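Local coordinates for UPF0098 protein YbcL (Escherichia coli, PDB 1FUX), which is of unknown function but belongs to the PEBP family, as a periplasmic bacterial homologue of the mammalian Raf kinase inhibitor protein, at residues A[46-51]-A[124-129]; A[56-61]-A[116-121]; A[67-72]-A[130-135]. One frame throughout, in Å; residues are numbered along the deposited sequence.

Contact 1: residues A[46-51]-A[124-129]; sequences KSFAVT and VWALKT
The indole of Trp125 meets Thr51 at its edge. Trp125 NE1 donates to Thr51 OG1 over 3.0 Å, and the hydroxyl lies only 8° out of the ring plane. Ala49 O also sits near that plane, 3.5 Å from Trp125 CD1. Trp125 CG stands anti to the carbonyl carbon (chi1 -50°), which carries the ring along the strand toward Thr51. The buried indole N-H is thus satisfied. The Phe48 ring has Trp125 O at its edge, and its CD2 comes obliquely to Ala126 CA.

The backbones run antiparallel. Ala49 and Trp125 form a hydrogen-bonded pair, with Phe48-Ala126 and Val50-Val124 as non-hydrogen-bonded pairs beside it. Trp125 O also takes a CA-H...O contact from Phe48. At the far end Lys46 and Ser47 both face Leu127, a classic beta bulge. Lys46 N gives a nearly straight bond (174°) to Leu127 O, while Leu127 N returns one to Ser47 O. Ser47 OG donates to Thr129 O at 2.7 Å, in the carbonyl plane. On the same face of the sheet, Leu127 CD1 packs on Ala49 CB at 3.8 Å.

Strands 47-54 and 118-127 are adjacent inner strands of an antiparallel sheet. Strand 63-72 borders the first and strand 151-161 the second. Helix 140-148 covers the face of Ala49, Thr51 and Trp125 through Leu147, while Phe48 on the other face meets Trp38 and Val41.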
ATOM      1  N   LYS A  46     -10.414 -11.643 -20.974  1.00 25.43           N
ATOM      2  CA  LYS A  46      -9.189 -12.224 -21.475  1.00 27.15           C
ATOM      3  C   LYS A  46      -8.196 -12.686 -20.398  1.00 25.95           C
ATOM      4  O   LYS A  46      -7.101 -13.183 -20.660  1.00 25.79           O
ATOM      5  CB  LYS A  46      -8.450 -11.254 -22.411  1.00 29.04           C
ATOM      6  CG  LYS A  46      -9.402 -10.284 -23.071  1.00 32.63           C
ATOM      7  CD  LYS A  46      -9.041  -9.709 -24.397  1.00 35.39           C
ATOM      8  CE  LYS A  46      -9.867 -10.307 -25.543  1.00 36.02           C
ATOM      9  NZ  LYS A  46      -8.959 -10.284 -26.747  1.00 37.87           N
ATOM     10  N   SER A  47      -8.581 -12.483 -19.163  1.00 24.51           N
ATOM     11  CA  SER A  47      -7.863 -12.940 -17.993  1.00 22.93           C
ATOM     12  C   SER A  47      -8.647 -12.538 -16.722  1.00 20.63           C
ATOM     13  O   SER A  47      -9.585 -11.724 -16.732  1.00 20.63           O
ATOM     14  CB  SER A  47      -6.424 -12.509 -17.850  1.00 22.39           C
ATOM     15  OG  SER A  47      -6.347 -11.115 -17.580  1.00 21.45           O
ATOM     16  N   PHE A  48      -8.244 -13.203 -15.635  1.00 18.60           N
ATOM     17  CA  PHE A  48      -8.885 -12.893 -14.355  1.00 17.34           C
ATOM     18  C   PHE A  48      -7.830 -12.477 -13.306  1.00 16.02           C
ATOM     19  O   PHE A  48      -6.635 -12.693 -13.513  1.00 15.78           O
ATOM     20  CB  PHE A  48      -9.654 -14.097 -13.776  1.00 16.94           C
ATOM     21  CG  PHE A  48     -10.791 -14.575 -14.657  1.00 17.07           C
ATOM     22  CD1 PHE A  48     -10.572 -15.634 -15.544  1.00 19.22           C
ATOM     23  CD2 PHE A  48     -12.023 -13.971 -14.576  1.00 17.35           C
ATOM     24  CE1 PHE A  48     -11.655 -16.065 -16.328  1.00 18.95           C
ATOM     25  CE2 PHE A  48     -13.095 -14.378 -15.377  1.00 18.58           C
ATOM     26  CZ  PHE A  48     -12.887 -15.452 -16.244  1.00 17.95           C
ATOM     27  N   ALA A  49      -8.344 -11.806 -12.268  1.00 15.33           N
ATOM     28  CA  ALA A  49      -7.382 -11.417 -11.196  1.00 15.47           C
ATOM     29  C   ALA A  49      -8.129 -11.564  -9.900  1.00 14.14           C
ATOM     30  O   ALA A  49      -9.378 -11.520  -9.881  1.00 13.65           O
ATOM     31  CB  ALA A  49      -6.873 -10.021 -11.478  1.00 16.58           C
ATOM     32  N   VAL A  50      -7.422 -11.802  -8.776  1.00 12.70           N
ATOM     33  CA  VAL A  50      -8.111 -11.859  -7.491  1.00 12.84           C
ATOM     34  C   VAL A  50      -7.342 -10.901  -6.534  1.00 11.73           C
ATOM     35  O   VAL A  50      -6.117 -10.986  -6.557  1.00 12.55           O
ATOM     36  CB  VAL A  50      -8.165 -13.264  -6.860  1.00 13.83           C
ATOM     37  CG1 VAL A  50      -8.709 -13.261  -5.427  1.00 14.74           C
ATOM     38  CG2 VAL A  50      -9.134 -14.094  -7.727  1.00 13.52           C
ATOM     39  N   THR A  51      -8.051 -10.087  -5.770  1.00 12.95           N
ATOM     40  CA  THR A  51      -7.352  -9.231  -4.805  1.00 11.81           C
ATOM     41  C   THR A  51      -8.042  -9.423  -3.476  1.00 11.66           C
ATOM     42  O   THR A  51      -9.236  -9.720  -3.372  1.00 12.04           O
ATOM     43  CB  THR A  51      -7.333  -7.711  -5.135  1.00 13.15           C
ATOM     44  OG1 THR A  51      -8.659  -7.215  -5.349  1.00 14.24           O
ATOM     45  CG2 THR A  51      -6.450  -7.422  -6.354  1.00 13.17           C
ATOM     46  N   VAL A 124     -12.931 -10.793  -7.200  1.00 14.47           N
ATOM     47  CA  VAL A 124     -12.452 -11.329  -8.444  1.00 14.39           C
ATOM     48  C   VAL A 124     -12.724 -10.330  -9.568  1.00 14.61           C
ATOM     49  O   VAL A 124     -13.805  -9.732  -9.603  1.00 16.36           O
ATOM     50  CB  VAL A 124     -13.206 -12.666  -8.800  1.00 17.42           C
ATOM     51  CG1 VAL A 124     -12.493 -13.222 -10.016  1.00 16.29           C
ATOM     52  CG2 VAL A 124     -13.111 -13.579  -7.586  1.00 18.84           C
ATOM     53  N   TRP A 125     -11.806 -10.137 -10.469  1.00 15.20           N
ATOM     54  CA  TRP A 125     -11.829  -9.219 -11.572  1.00 17.55           C
ATOM     55  C   TRP A 125     -11.790  -9.929 -12.926  1.00 16.97           C
ATOM     56  O   TRP A 125     -10.918 -10.769 -13.133  1.00 20.23           O
ATOM     57  CB  TRP A 125     -10.595  -8.288 -11.611  1.00 17.49           C
ATOM     58  CG  TRP A 125     -10.309  -7.600 -10.311  1.00 19.03           C
ATOM     59  CD1 TRP A 125      -9.982  -8.188  -9.115  1.00 17.21           C
ATOM     60  CD2 TRP A 125     -10.255  -6.181 -10.076  1.00 18.49           C
ATOM     61  NE1 TRP A 125      -9.781  -7.237  -8.127  1.00 16.36           N
ATOM     62  CE2 TRP A 125      -9.897  -6.001  -8.718  1.00 18.86           C
ATOM     63  CE3 TRP A 125     -10.460  -5.078 -10.911  1.00 17.93           C
ATOM     64  CZ2 TRP A 125      -9.751  -4.725  -8.179  1.00 20.29           C
ATOM     65  CZ3 TRP A 125     -10.331  -3.818 -10.354  1.00 19.56           C
ATOM     66  CH2 TRP A 125      -9.969  -3.666  -9.023  1.00 19.73           C
ATOM     67  N   ALA A 126     -12.671  -9.516 -13.819  1.00 17.84           N
ATOM     68  CA  ALA A 126     -12.713  -9.968 -15.202  1.00 19.35           C
ATOM     69  C   ALA A 126     -12.046  -8.843 -16.002  1.00 21.06           C
ATOM     70  O   ALA A 126     -12.530  -7.696 -15.953  1.00 21.24           O
ATOM     71  CB  ALA A 126     -14.102 -10.167 -15.778  1.00 19.98           C
ATOM     72  N   LEU A 127     -10.940  -9.125 -16.647  1.00 19.63           N
ATOM     73  CA  LEU A 127     -10.224  -8.060 -17.335  1.00 23.54           C
ATOM     74  C   LEU A 127     -10.242  -8.199 -18.857  1.00 27.14           C
ATOM     75  O   LEU A 127     -10.213  -9.307 -19.418  1.00 26.06           O
ATOM     76  CB  LEU A 127      -8.781  -8.068 -16.850  1.00 22.18           C
ATOM     77  CG  LEU A 127      -8.610  -8.094 -15.317  1.00 23.60           C
ATOM     78  CD1 LEU A 127      -7.181  -8.471 -14.977  1.00 23.02           C
ATOM     79  CD2 LEU A 127      -9.042  -6.783 -14.699  1.00 22.31           C
ATOM     80  N   LYS A 128     -10.136  -7.026 -19.504  1.00 26.87           N
ATOM     81  CA  LYS A 128     -10.110  -6.952 -20.955  1.00 30.36           C
ATOM     82  C   LYS A 128      -8.748  -7.168 -21.574  1.00 32.49           C
ATOM     83  O   LYS A 128      -8.607  -6.996 -22.797  1.00 34.67           O
ATOM     84  CB  LYS A 128     -10.636  -5.576 -21.415  1.00 31.35           C
ATOM     85  CG  LYS A 128      -9.652  -4.424 -21.220  1.00 32.83           C
ATOM     86  CD  LYS A 128     -10.356  -3.113 -21.566  1.00 35.32           C
ATOM     87  CE  LYS A 128      -9.654  -1.901 -20.974  1.00 37.22           C
ATOM     88  NZ  LYS A 128     -10.619  -0.776 -20.763  1.00 40.13           N
ATOM     89  N   THR A 129      -7.724  -7.567 -20.841  1.00 30.89           N
ATOM     90  CA  THR A 129      -6.407  -7.816 -21.362  1.00 30.53           C
ATOM     91  C   THR A 129      -5.908  -9.214 -20.949  1.00 30.03           C
ATOM     92  O   THR A 129      -6.315  -9.660 -19.882  1.00 27.23           O
ATOM     93  CB  THR A 129      -5.336  -6.868 -20.783  1.00 32.93           C
ATOM     94  OG1 THR A 129      -5.958  -5.604 -20.551  1.00 35.94           O
ATOM     95  CG2 THR A 129      -4.190  -6.801 -21.765  1.00 31.56           C
TER

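Contact 2: residues A[56-61]-A[116-121]; sequences DAPTGS and KPHHYQ
Asp56 reaches from its loop to His119, His118 and Lys116, and its OD2 is gripped twice by His119. His119 ND1 donates to Asp56 OD2 at 3.0 Å, on the syn side and 22° out of the carboxylate plane. His119 N adds a second bond to the same Asp56 OD2 at 3.1 Å, nearly along the C-O direction. The oxygen lies in the imidazole plane, whereas the carboxylate as a whole is turned 74° from that ring. The two bonds probably limit rotation of the carboxylate.

The close packing continues under Asp56 CB, which sits 3.9 Å from the centroid of the His118 ring and 13° off its normal, a CH-pi contact. His118 is buried and held at both nitrogens, by Asp115 at NE2 and Asp54 at ND1. Asp56 lies in the DPDxP signature sequence of the PEBP family, where strand 47-54 runs into the loop, beside the start of strand 118-127. Beyond Asp56 the 56-61 loop turns away, with an inverse gamma turn centred on Pro58 and an ST turn in which Thr59 OG1 accepts from Ser61 N. Pro58 and Thr59 pack on Tyr145 of the second subunit.

The solvent side is looser. Exposed Lys116 extends its chain beyond CG and crosses Asp56 at about a right angle. Lys116 NZ makes a salt bridge to Asp56 OD1 at 2.9 Å, though its hydrogen bond is weak.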
ATOM      1  N   ASP A  56     -10.111  -1.295   6.618  1.00 11.58           N
ATOM      2  CA  ASP A  56     -10.125  -0.851   8.005  1.00 14.01           C
ATOM      3  C   ASP A  56      -8.778  -0.917   8.703  1.00 14.15           C
ATOM      4  O   ASP A  56      -8.680  -0.527   9.885  1.00 14.72           O
ATOM      5  CB  ASP A  56     -11.134  -1.772   8.759  1.00 14.15           C
ATOM      6  CG  ASP A  56     -12.550  -1.658   8.207  1.00 20.54           C
ATOM      7  OD1 ASP A  56     -12.977  -0.503   7.968  1.00 19.64           O
ATOM      8  OD2 ASP A  56     -13.225  -2.699   7.978  1.00 20.66           O
ATOM      9  N   ALA A  57      -7.730  -1.450   8.028  1.00 11.86           N
ATOM     10  CA  ALA A  57      -6.446  -1.524   8.722  1.00 13.11           C
ATOM     11  C   ALA A  57      -5.987  -0.114   9.036  1.00 13.01           C
ATOM     12  O   ALA A  57      -6.082   0.723   8.153  1.00 13.07           O
ATOM     13  CB  ALA A  57      -5.458  -2.275   7.841  1.00 13.31           C
ATOM     14  N   PRO A  58      -5.458   0.109  10.232  1.00 14.99           N
ATOM     15  CA  PRO A  58      -5.121   1.465  10.671  1.00 15.23           C
ATOM     16  C   PRO A  58      -3.775   1.929  10.148  1.00 14.47           C
ATOM     17  O   PRO A  58      -2.821   2.149  10.907  1.00 15.97           O
ATOM     18  CB  PRO A  58      -5.195   1.323  12.196  1.00 17.00           C
ATOM     19  CG  PRO A  58      -4.683  -0.072  12.461  1.00 16.35           C
ATOM     20  CD  PRO A  58      -5.351  -0.878  11.330  1.00 15.35           C
ATOM     21  N   THR A  59      -3.686   2.156   8.847  1.00 12.43           N
ATOM     22  CA  THR A  59      -2.359   2.445   8.260  1.00 10.68           C
ATOM     23  C   THR A  59      -2.374   3.683   7.394  1.00 11.56           C
ATOM     24  O   THR A  59      -1.281   4.247   7.205  1.00 12.72           O
ATOM     25  CB  THR A  59      -1.920   1.287   7.330  1.00  9.58           C
ATOM     26  OG1 THR A  59      -2.954   1.356   6.298  1.00 11.36           O
ATOM     27  CG2 THR A  59      -1.858  -0.100   7.921  1.00 10.20           C
ATOM     28  N   GLY A  60      -3.565   4.150   7.030  1.00 11.55           N
ATOM     29  CA  GLY A  60      -3.638   5.252   6.071  1.00 11.93           C
ATOM     30  C   GLY A  60      -3.871   4.783   4.640  1.00 11.19           C
ATOM     31  O   GLY A  60      -4.224   5.616   3.782  1.00 11.60           O
ATOM     32  N   SER A  61      -3.688   3.499   4.348  1.00 10.97           N
ATOM     33  CA  SER A  61      -3.873   2.985   2.986  1.00  8.63           C
ATOM     34  C   SER A  61      -4.474   1.568   3.006  1.00 10.59           C
ATOM     35  O   SER A  61      -4.428   0.932   1.946  1.00  9.43           O
ATOM     36  CB  SER A  61      -2.539   2.843   2.232  1.00 10.34           C
ATOM     37  OG  SER A  61      -1.579   2.028   2.918  1.00  9.59           O
ATOM     38  N   LYS A 116     -12.709  -3.095  16.188  1.00 25.85           N
ATOM     39  CA  LYS A 116     -14.004  -3.407  15.551  1.00 26.95           C
ATOM     40  C   LYS A 116     -13.683  -4.487  14.517  1.00 24.83           C
ATOM     41  O   LYS A 116     -12.507  -4.498  14.120  1.00 23.31           O
ATOM     42  CB  LYS A 116     -14.565  -2.171  14.832  1.00 29.65           C
ATOM     43  CG  LYS A 116     -13.725  -1.664  13.661  1.00 32.59           C
ATOM     44  CD  LYS A 116     -14.499  -0.752  12.713  1.00 35.52           C
ATOM     45  CE  LYS A 116     -13.825  -0.745  11.333  1.00 38.50           C
ATOM     46  NZ  LYS A 116     -14.769  -0.391  10.212  1.00 38.72           N
ATOM     47  N   PRO A 117     -14.618  -5.296  14.088  1.00 24.14           N
ATOM     48  CA  PRO A 117     -14.370  -6.314  13.085  1.00 23.11           C
ATOM     49  C   PRO A 117     -13.890  -5.647  11.816  1.00 22.39           C
ATOM     50  O   PRO A 117     -14.308  -4.532  11.484  1.00 21.24           O
ATOM     51  CB  PRO A 117     -15.713  -6.994  12.872  1.00 26.06           C
ATOM     52  CG  PRO A 117     -16.433  -6.758  14.174  1.00 26.31           C
ATOM     53  CD  PRO A 117     -16.028  -5.341  14.548  1.00 26.34           C
ATOM     54  N   HIS A 118     -12.935  -6.265  11.111  1.00 19.45           N
ATOM     55  CA  HIS A 118     -12.481  -5.704   9.862  1.00 16.88           C
ATOM     56  C   HIS A 118     -13.191  -6.492   8.765  1.00 17.57           C
ATOM     57  O   HIS A 118     -13.574  -7.647   8.935  1.00 17.26           O
ATOM     58  CB  HIS A 118     -10.958  -5.868   9.689  1.00 16.94           C
ATOM     59  CG  HIS A 118     -10.161  -4.979  10.581  1.00 14.36           C
ATOM     60  ND1 HIS A 118      -8.845  -4.691  10.315  1.00 15.62           N
ATOM     61  CD2 HIS A 118     -10.487  -4.310  11.734  1.00 16.82           C
ATOM     62  CE1 HIS A 118      -8.374  -3.876  11.264  1.00 16.52           C
ATOM     63  NE2 HIS A 118      -9.351  -3.639  12.112  1.00 16.54           N
ATOM     64  N   HIS A 119     -13.397  -5.817   7.660  1.00 17.14           N
ATOM     65  CA  HIS A 119     -14.091  -6.372   6.504  1.00 17.94           C
ATOM     66  C   HIS A 119     -13.068  -6.719   5.451  1.00 18.80           C
ATOM     67  O   HIS A 119     -12.421  -5.796   4.924  1.00 20.60           O
ATOM     68  CB  HIS A 119     -14.991  -5.198   6.032  1.00 21.47           C
ATOM     69  CG  HIS A 119     -16.062  -5.024   7.070  1.00 26.74           C
ATOM     70  ND1 HIS A 119     -15.830  -4.215   8.185  1.00 29.41           N
ATOM     71  CD2 HIS A 119     -17.287  -5.571   7.202  1.00 27.60           C
ATOM     72  CE1 HIS A 119     -16.905  -4.250   8.963  1.00 30.15           C
ATOM     73  NE2 HIS A 119     -17.786  -5.060   8.383  1.00 30.90           N
ATOM     74  N   TYR A 120     -12.831  -7.976   5.150  1.00 14.53           N
ATOM     75  CA  TYR A 120     -11.806  -8.360   4.194  1.00 14.06           C
ATOM     76  C   TYR A 120     -12.464  -8.537   2.831  1.00 16.02           C
ATOM     77  O   TYR A 120     -13.319  -9.448   2.749  1.00 17.13           O
ATOM     78  CB  TYR A 120     -11.121  -9.686   4.640  1.00 13.08           C
ATOM     79  CG  TYR A 120     -10.436  -9.376   5.950  1.00 13.62           C
ATOM     80  CD1 TYR A 120     -11.114  -9.474   7.152  1.00 12.78           C
ATOM     81  CD2 TYR A 120      -9.090  -8.969   5.945  1.00 13.56           C
ATOM     82  CE1 TYR A 120     -10.490  -9.166   8.357  1.00 14.46           C
ATOM     83  CE2 TYR A 120      -8.466  -8.618   7.156  1.00 12.97           C
ATOM     84  CZ  TYR A 120      -9.168  -8.748   8.332  1.00 14.95           C
ATOM     85  OH  TYR A 120      -8.605  -8.409   9.550  1.00 15.53           O
ATOM     86  N   GLN A 121     -12.173  -7.661   1.895  1.00 13.44           N
ATOM     87  CA  GLN A 121     -12.820  -7.749   0.577  1.00 15.45           C
ATOM     88  C   GLN A 121     -12.047  -8.692  -0.315  1.00 14.67           C
ATOM     89  O   GLN A 121     -10.921  -8.429  -0.763  1.00 12.44           O
ATOM     90  CB  GLN A 121     -12.937  -6.370  -0.089  1.00 19.45           C
ATOM     91  CG  GLN A 121     -13.429  -5.239   0.772  1.00 25.86           C
ATOM     92  CD  GLN A 121     -13.254  -3.788   0.446  1.00 29.34           C
ATOM     93  OE1 GLN A 121     -14.105  -2.930   0.801  1.00 34.21           O
ATOM     94  NE2 GLN A 121     -12.226  -3.275  -0.202  1.00 30.07           N
TER

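Contact 3: residues A[67-72]-A[130-135]; sequences TVVNIP and EKIPVD
Asn70 inserts its amide against the backbone of Ile132, joining strand 63-72 of the PEBP-family sheet to the loop that leads into helix 140-148. Asn70 CB lies 4.1 Å from Lys131 CD. Next, CG lies nearer that same methylene, and the Lys131 chain crosses the Asn70 side chain at about a right angle. At the tip the two branches divide the work. Asn70 OD1 accepts from Ile132 N at 2.9 Å, with the donor tilted 19° from the carbonyl plane. Asn70 ND2 donates to Ile132 O at 3.1 Å, and that oxygen lies within 8° of the amide plane. One side chain therefore serves both backbone polar groups of one residue, much as a neighbouring strand would, and the paired bonds fix the rotation of the amide. The backbone of Asn70 itself is left-handed, a break from the extended conformation of the strand.

An alanine here is likely to leave Ile132 N and Ile132 O without their mates from this strand and let the loop shift away.

Apolar packing flanks the amide. Ile132 CG1 lies between its own backbone N and carbonyl carbon (chi1 48°), which turns CD1 toward Val69 CG1, 3.9 Å away. The two side chains cross at about a right angle. Helix 140-148 closes over this group, with Val143 on Val69 and Met146 on both Ile132 and Val134. Beside Lys131 a water donates to Asn70 O and weakly accepts from Lys131 NZ, which also has a weak bond to Gly93 O. The tightest point is Val69 CG2 against Val134 CG1 at 3.3 Å, though Val134 chi1 is eclipsed and so short an approach is doubtful.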
ATOM      1  N   THR A  67      -2.631 -10.465  -4.061  1.00 10.27           N
ATOM      2  CA  THR A  67      -2.964 -10.038  -5.416  1.00 12.38           C
ATOM      3  C   THR A  67      -2.525 -11.227  -6.299  1.00 10.16           C
ATOM      4  O   THR A  67      -1.370 -11.644  -6.190  1.00 11.99           O
ATOM      5  CB  THR A  67      -2.273  -8.754  -5.953  1.00 10.82           C
ATOM      6  OG1 THR A  67      -0.861  -8.938  -5.964  1.00 12.48           O
ATOM      7  CG2 THR A  67      -2.585  -7.536  -5.086  1.00 10.32           C
ATOM      8  N   VAL A  68      -3.396 -11.638  -7.209  1.00 11.88           N
ATOM      9  CA  VAL A  68      -3.030 -12.688  -8.153  1.00 15.07           C
ATOM     10  C   VAL A  68      -3.574 -12.212  -9.530  1.00 13.59           C
ATOM     11  O   VAL A  68      -4.739 -11.843  -9.529  1.00 14.17           O
ATOM     12  CB  VAL A  68      -3.817 -14.017  -8.063  1.00 16.28           C
ATOM     13  CG1 VAL A  68      -3.167 -15.072  -8.982  1.00 16.58           C
ATOM     14  CG2 VAL A  68      -3.954 -14.505  -6.671  1.00 19.62           C
ATOM     15  N   VAL A  69      -2.723 -12.210 -10.537  1.00 15.27           N
ATOM     16  CA  VAL A  69      -3.251 -11.715 -11.814  1.00 17.08           C
ATOM     17  C   VAL A  69      -2.830 -12.719 -12.880  1.00 19.06           C
ATOM     18  O   VAL A  69      -2.097 -13.684 -12.605  1.00 21.20           O
ATOM     19  CB  VAL A  69      -2.770 -10.313 -12.190  1.00 15.39           C
ATOM     20  CG1 VAL A  69      -3.073  -9.252 -11.111  1.00 18.33           C
ATOM     21  CG2 VAL A  69      -1.273 -10.276 -12.431  1.00 15.49           C
ATOM     22  N   ASN A  70      -3.295 -12.422 -14.111  1.00 20.37           N
ATOM     23  CA  ASN A  70      -2.927 -13.257 -15.262  1.00 19.34           C
ATOM     24  C   ASN A  70      -3.475 -14.672 -15.098  1.00 20.90           C
ATOM     25  O   ASN A  70      -2.911 -15.655 -15.616  1.00 22.11           O
ATOM     26  CB  ASN A  70      -1.445 -13.196 -15.571  1.00 20.80           C
ATOM     27  CG  ASN A  70      -0.865 -11.820 -15.915  1.00 16.53           C
ATOM     28  OD1 ASN A  70      -1.620 -10.908 -16.199  1.00 17.20           O
ATOM     29  ND2 ASN A  70       0.445 -11.645 -15.899  1.00 17.33           N
ATOM     30  N   ILE A  71      -4.636 -14.766 -14.472  1.00 19.57           N
ATOM     31  CA  ILE A  71      -5.347 -16.034 -14.426  1.00 21.28           C
ATOM     32  C   ILE A  71      -5.923 -16.186 -15.849  1.00 21.77           C
ATOM     33  O   ILE A  71      -6.662 -15.323 -16.332  1.00 21.87           O
ATOM     34  CB  ILE A  71      -6.388 -16.105 -13.344  1.00 19.84           C
ATOM     35  CG1 ILE A  71      -5.744 -15.937 -11.935  1.00 21.38           C
ATOM     36  CG2 ILE A  71      -7.083 -17.460 -13.427  1.00 22.49           C
ATOM     37  CD1 ILE A  71      -6.793 -15.563 -10.900  1.00 16.55           C
ATOM     38  N   PRO A  72      -5.546 -17.262 -16.526  1.00 21.85           N
ATOM     39  CA  PRO A  72      -6.046 -17.491 -17.883  1.00 22.55           C
ATOM     40  C   PRO A  72      -7.551 -17.423 -17.927  1.00 21.71           C
ATOM     41  O   PRO A  72      -8.336 -17.851 -17.081  1.00 21.86           O
ATOM     42  CB  PRO A  72      -5.515 -18.867 -18.280  1.00 20.74           C
ATOM     43  CG  PRO A  72      -4.412 -19.152 -17.342  1.00 23.44           C
ATOM     44  CD  PRO A  72      -4.630 -18.320 -16.085  1.00 22.52           C
ATOM     45  N   GLU A 130      -5.113  -9.844 -21.791  1.00 29.16           N
ATOM     46  CA  GLU A 130      -4.592 -11.161 -21.451  1.00 32.34           C
ATOM     47  C   GLU A 130      -3.490 -11.116 -20.402  1.00 30.04           C
ATOM     48  O   GLU A 130      -3.379 -12.057 -19.616  1.00 30.21           O
ATOM     49  CB  GLU A 130      -4.061 -11.880 -22.694  1.00 34.67           C
ATOM     50  CG  GLU A 130      -3.119 -13.032 -22.407  1.00 40.08           C
ATOM     51  CD  GLU A 130      -2.472 -13.637 -23.638  1.00 42.37           C
ATOM     52  OE1 GLU A 130      -3.215 -14.313 -24.396  1.00 44.04           O
ATOM     53  OE2 GLU A 130      -1.254 -13.426 -23.824  1.00 43.22           O
ATOM     54  N   LYS A 131      -2.570 -10.175 -20.467  1.00 30.47           N
ATOM     55  CA  LYS A 131      -1.443 -10.133 -19.552  1.00 29.98           C
ATOM     56  C   LYS A 131      -1.173  -8.707 -19.064  1.00 30.76           C
ATOM     57  O   LYS A 131      -1.140  -7.821 -19.916  1.00 28.84           O
ATOM     58  CB  LYS A 131      -0.128 -10.566 -20.191  1.00 32.97           C
ATOM     59  CG  LYS A 131       0.154 -12.032 -20.412  1.00 34.79           C
ATOM     60  CD  LYS A 131       0.406 -12.841 -19.158  1.00 37.12           C
ATOM     61  CE  LYS A 131       0.546 -14.318 -19.540  1.00 38.59           C
ATOM     62  NZ  LYS A 131       1.288 -15.110 -18.531  1.00 40.00           N
ATOM     63  N   ILE A 132      -0.927  -8.575 -17.774  1.00 26.85           N
ATOM     64  CA  ILE A 132      -0.548  -7.255 -17.245  1.00 25.47           C
ATOM     65  C   ILE A 132       0.838  -7.471 -16.653  1.00 23.60           C
ATOM     66  O   ILE A 132       1.103  -8.601 -16.237  1.00 24.37           O
ATOM     67  CB  ILE A 132      -1.550  -6.635 -16.279  1.00 24.40           C
ATOM     68  CG1 ILE A 132      -2.072  -7.544 -15.150  1.00 22.07           C
ATOM     69  CG2 ILE A 132      -2.743  -6.072 -17.061  1.00 23.27           C
ATOM     70  CD1 ILE A 132      -2.387  -6.651 -13.930  1.00 23.32           C
ATOM     71  N   PRO A 133       1.770  -6.550 -16.815  1.00 23.78           N
ATOM     72  CA  PRO A 133       3.131  -6.717 -16.391  1.00 24.05           C
ATOM     73  C   PRO A 133       3.286  -6.693 -14.874  1.00 22.11           C
ATOM     74  O   PRO A 133       3.619  -5.648 -14.342  1.00 24.01           O
ATOM     75  CB  PRO A 133       3.896  -5.565 -17.031  1.00 23.65           C
ATOM     76  CG  PRO A 133       2.854  -4.505 -17.178  1.00 26.05           C
ATOM     77  CD  PRO A 133       1.563  -5.224 -17.478  1.00 24.18           C
ATOM     78  N   VAL A 134       2.973  -7.771 -14.182  1.00 21.05           N
ATOM     79  CA  VAL A 134       3.155  -7.784 -12.736  1.00 20.72           C
ATOM     80  C   VAL A 134       4.172  -8.875 -12.406  1.00 21.24           C
ATOM     81  O   VAL A 134       4.350  -9.855 -13.140  1.00 20.10           O
ATOM     82  CB  VAL A 134       1.935  -7.793 -11.838  1.00 22.55           C
ATOM     83  CG1 VAL A 134       0.618  -7.576 -12.545  1.00 23.94           C
ATOM     84  CG2 VAL A 134       1.857  -8.853 -10.760  1.00 21.65           C
ATOM     85  N   ASP A 135       4.911  -8.589 -11.336  1.00 19.05           N
ATOM     86  CA  ASP A 135       5.881  -9.577 -10.879  1.00 18.69           C
ATOM     87  C   ASP A 135       5.828  -9.624  -9.366  1.00 17.09           C
ATOM     88  O   ASP A 135       5.000  -8.940  -8.728  1.00 14.96           O
ATOM     89  CB  ASP A 135       7.241  -9.346 -11.492  1.00 19.53           C
ATOM     90  CG  ASP A 135       7.879  -8.014 -11.167  1.00 23.04           C
ATOM     91  OD1 ASP A 135       7.619  -7.408 -10.104  1.00 20.03           O
ATOM     92  OD2 ASP A 135       8.704  -7.599 -12.034  1.00 22.49           O
TER
HETATM   93  O   HOH W   1      -1.606 -16.084 -18.170  1.00 33.31           O

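All three contacts involve the same five-stranded antiparallel sheet. Contacts 1 and 3 are neighbours, with centres about 8 Å apart. They meet where strand 47-54 pairs with strand 63-72, through the probable bonds Phe48 N to Ile71 O and Val50 N to Val68 O. Contact 2 lies on the other side of the chain's centre, about 24 Å from contact 1 and 25 Å from contact 3, centre to centre. It shares strand 118-127 with contact 1. Along the chain contact 2 is nested within the loop closed by contact 1, while contact 3 alternates with both. Residues distant in sequence are thus tied together at both ends of the sheet.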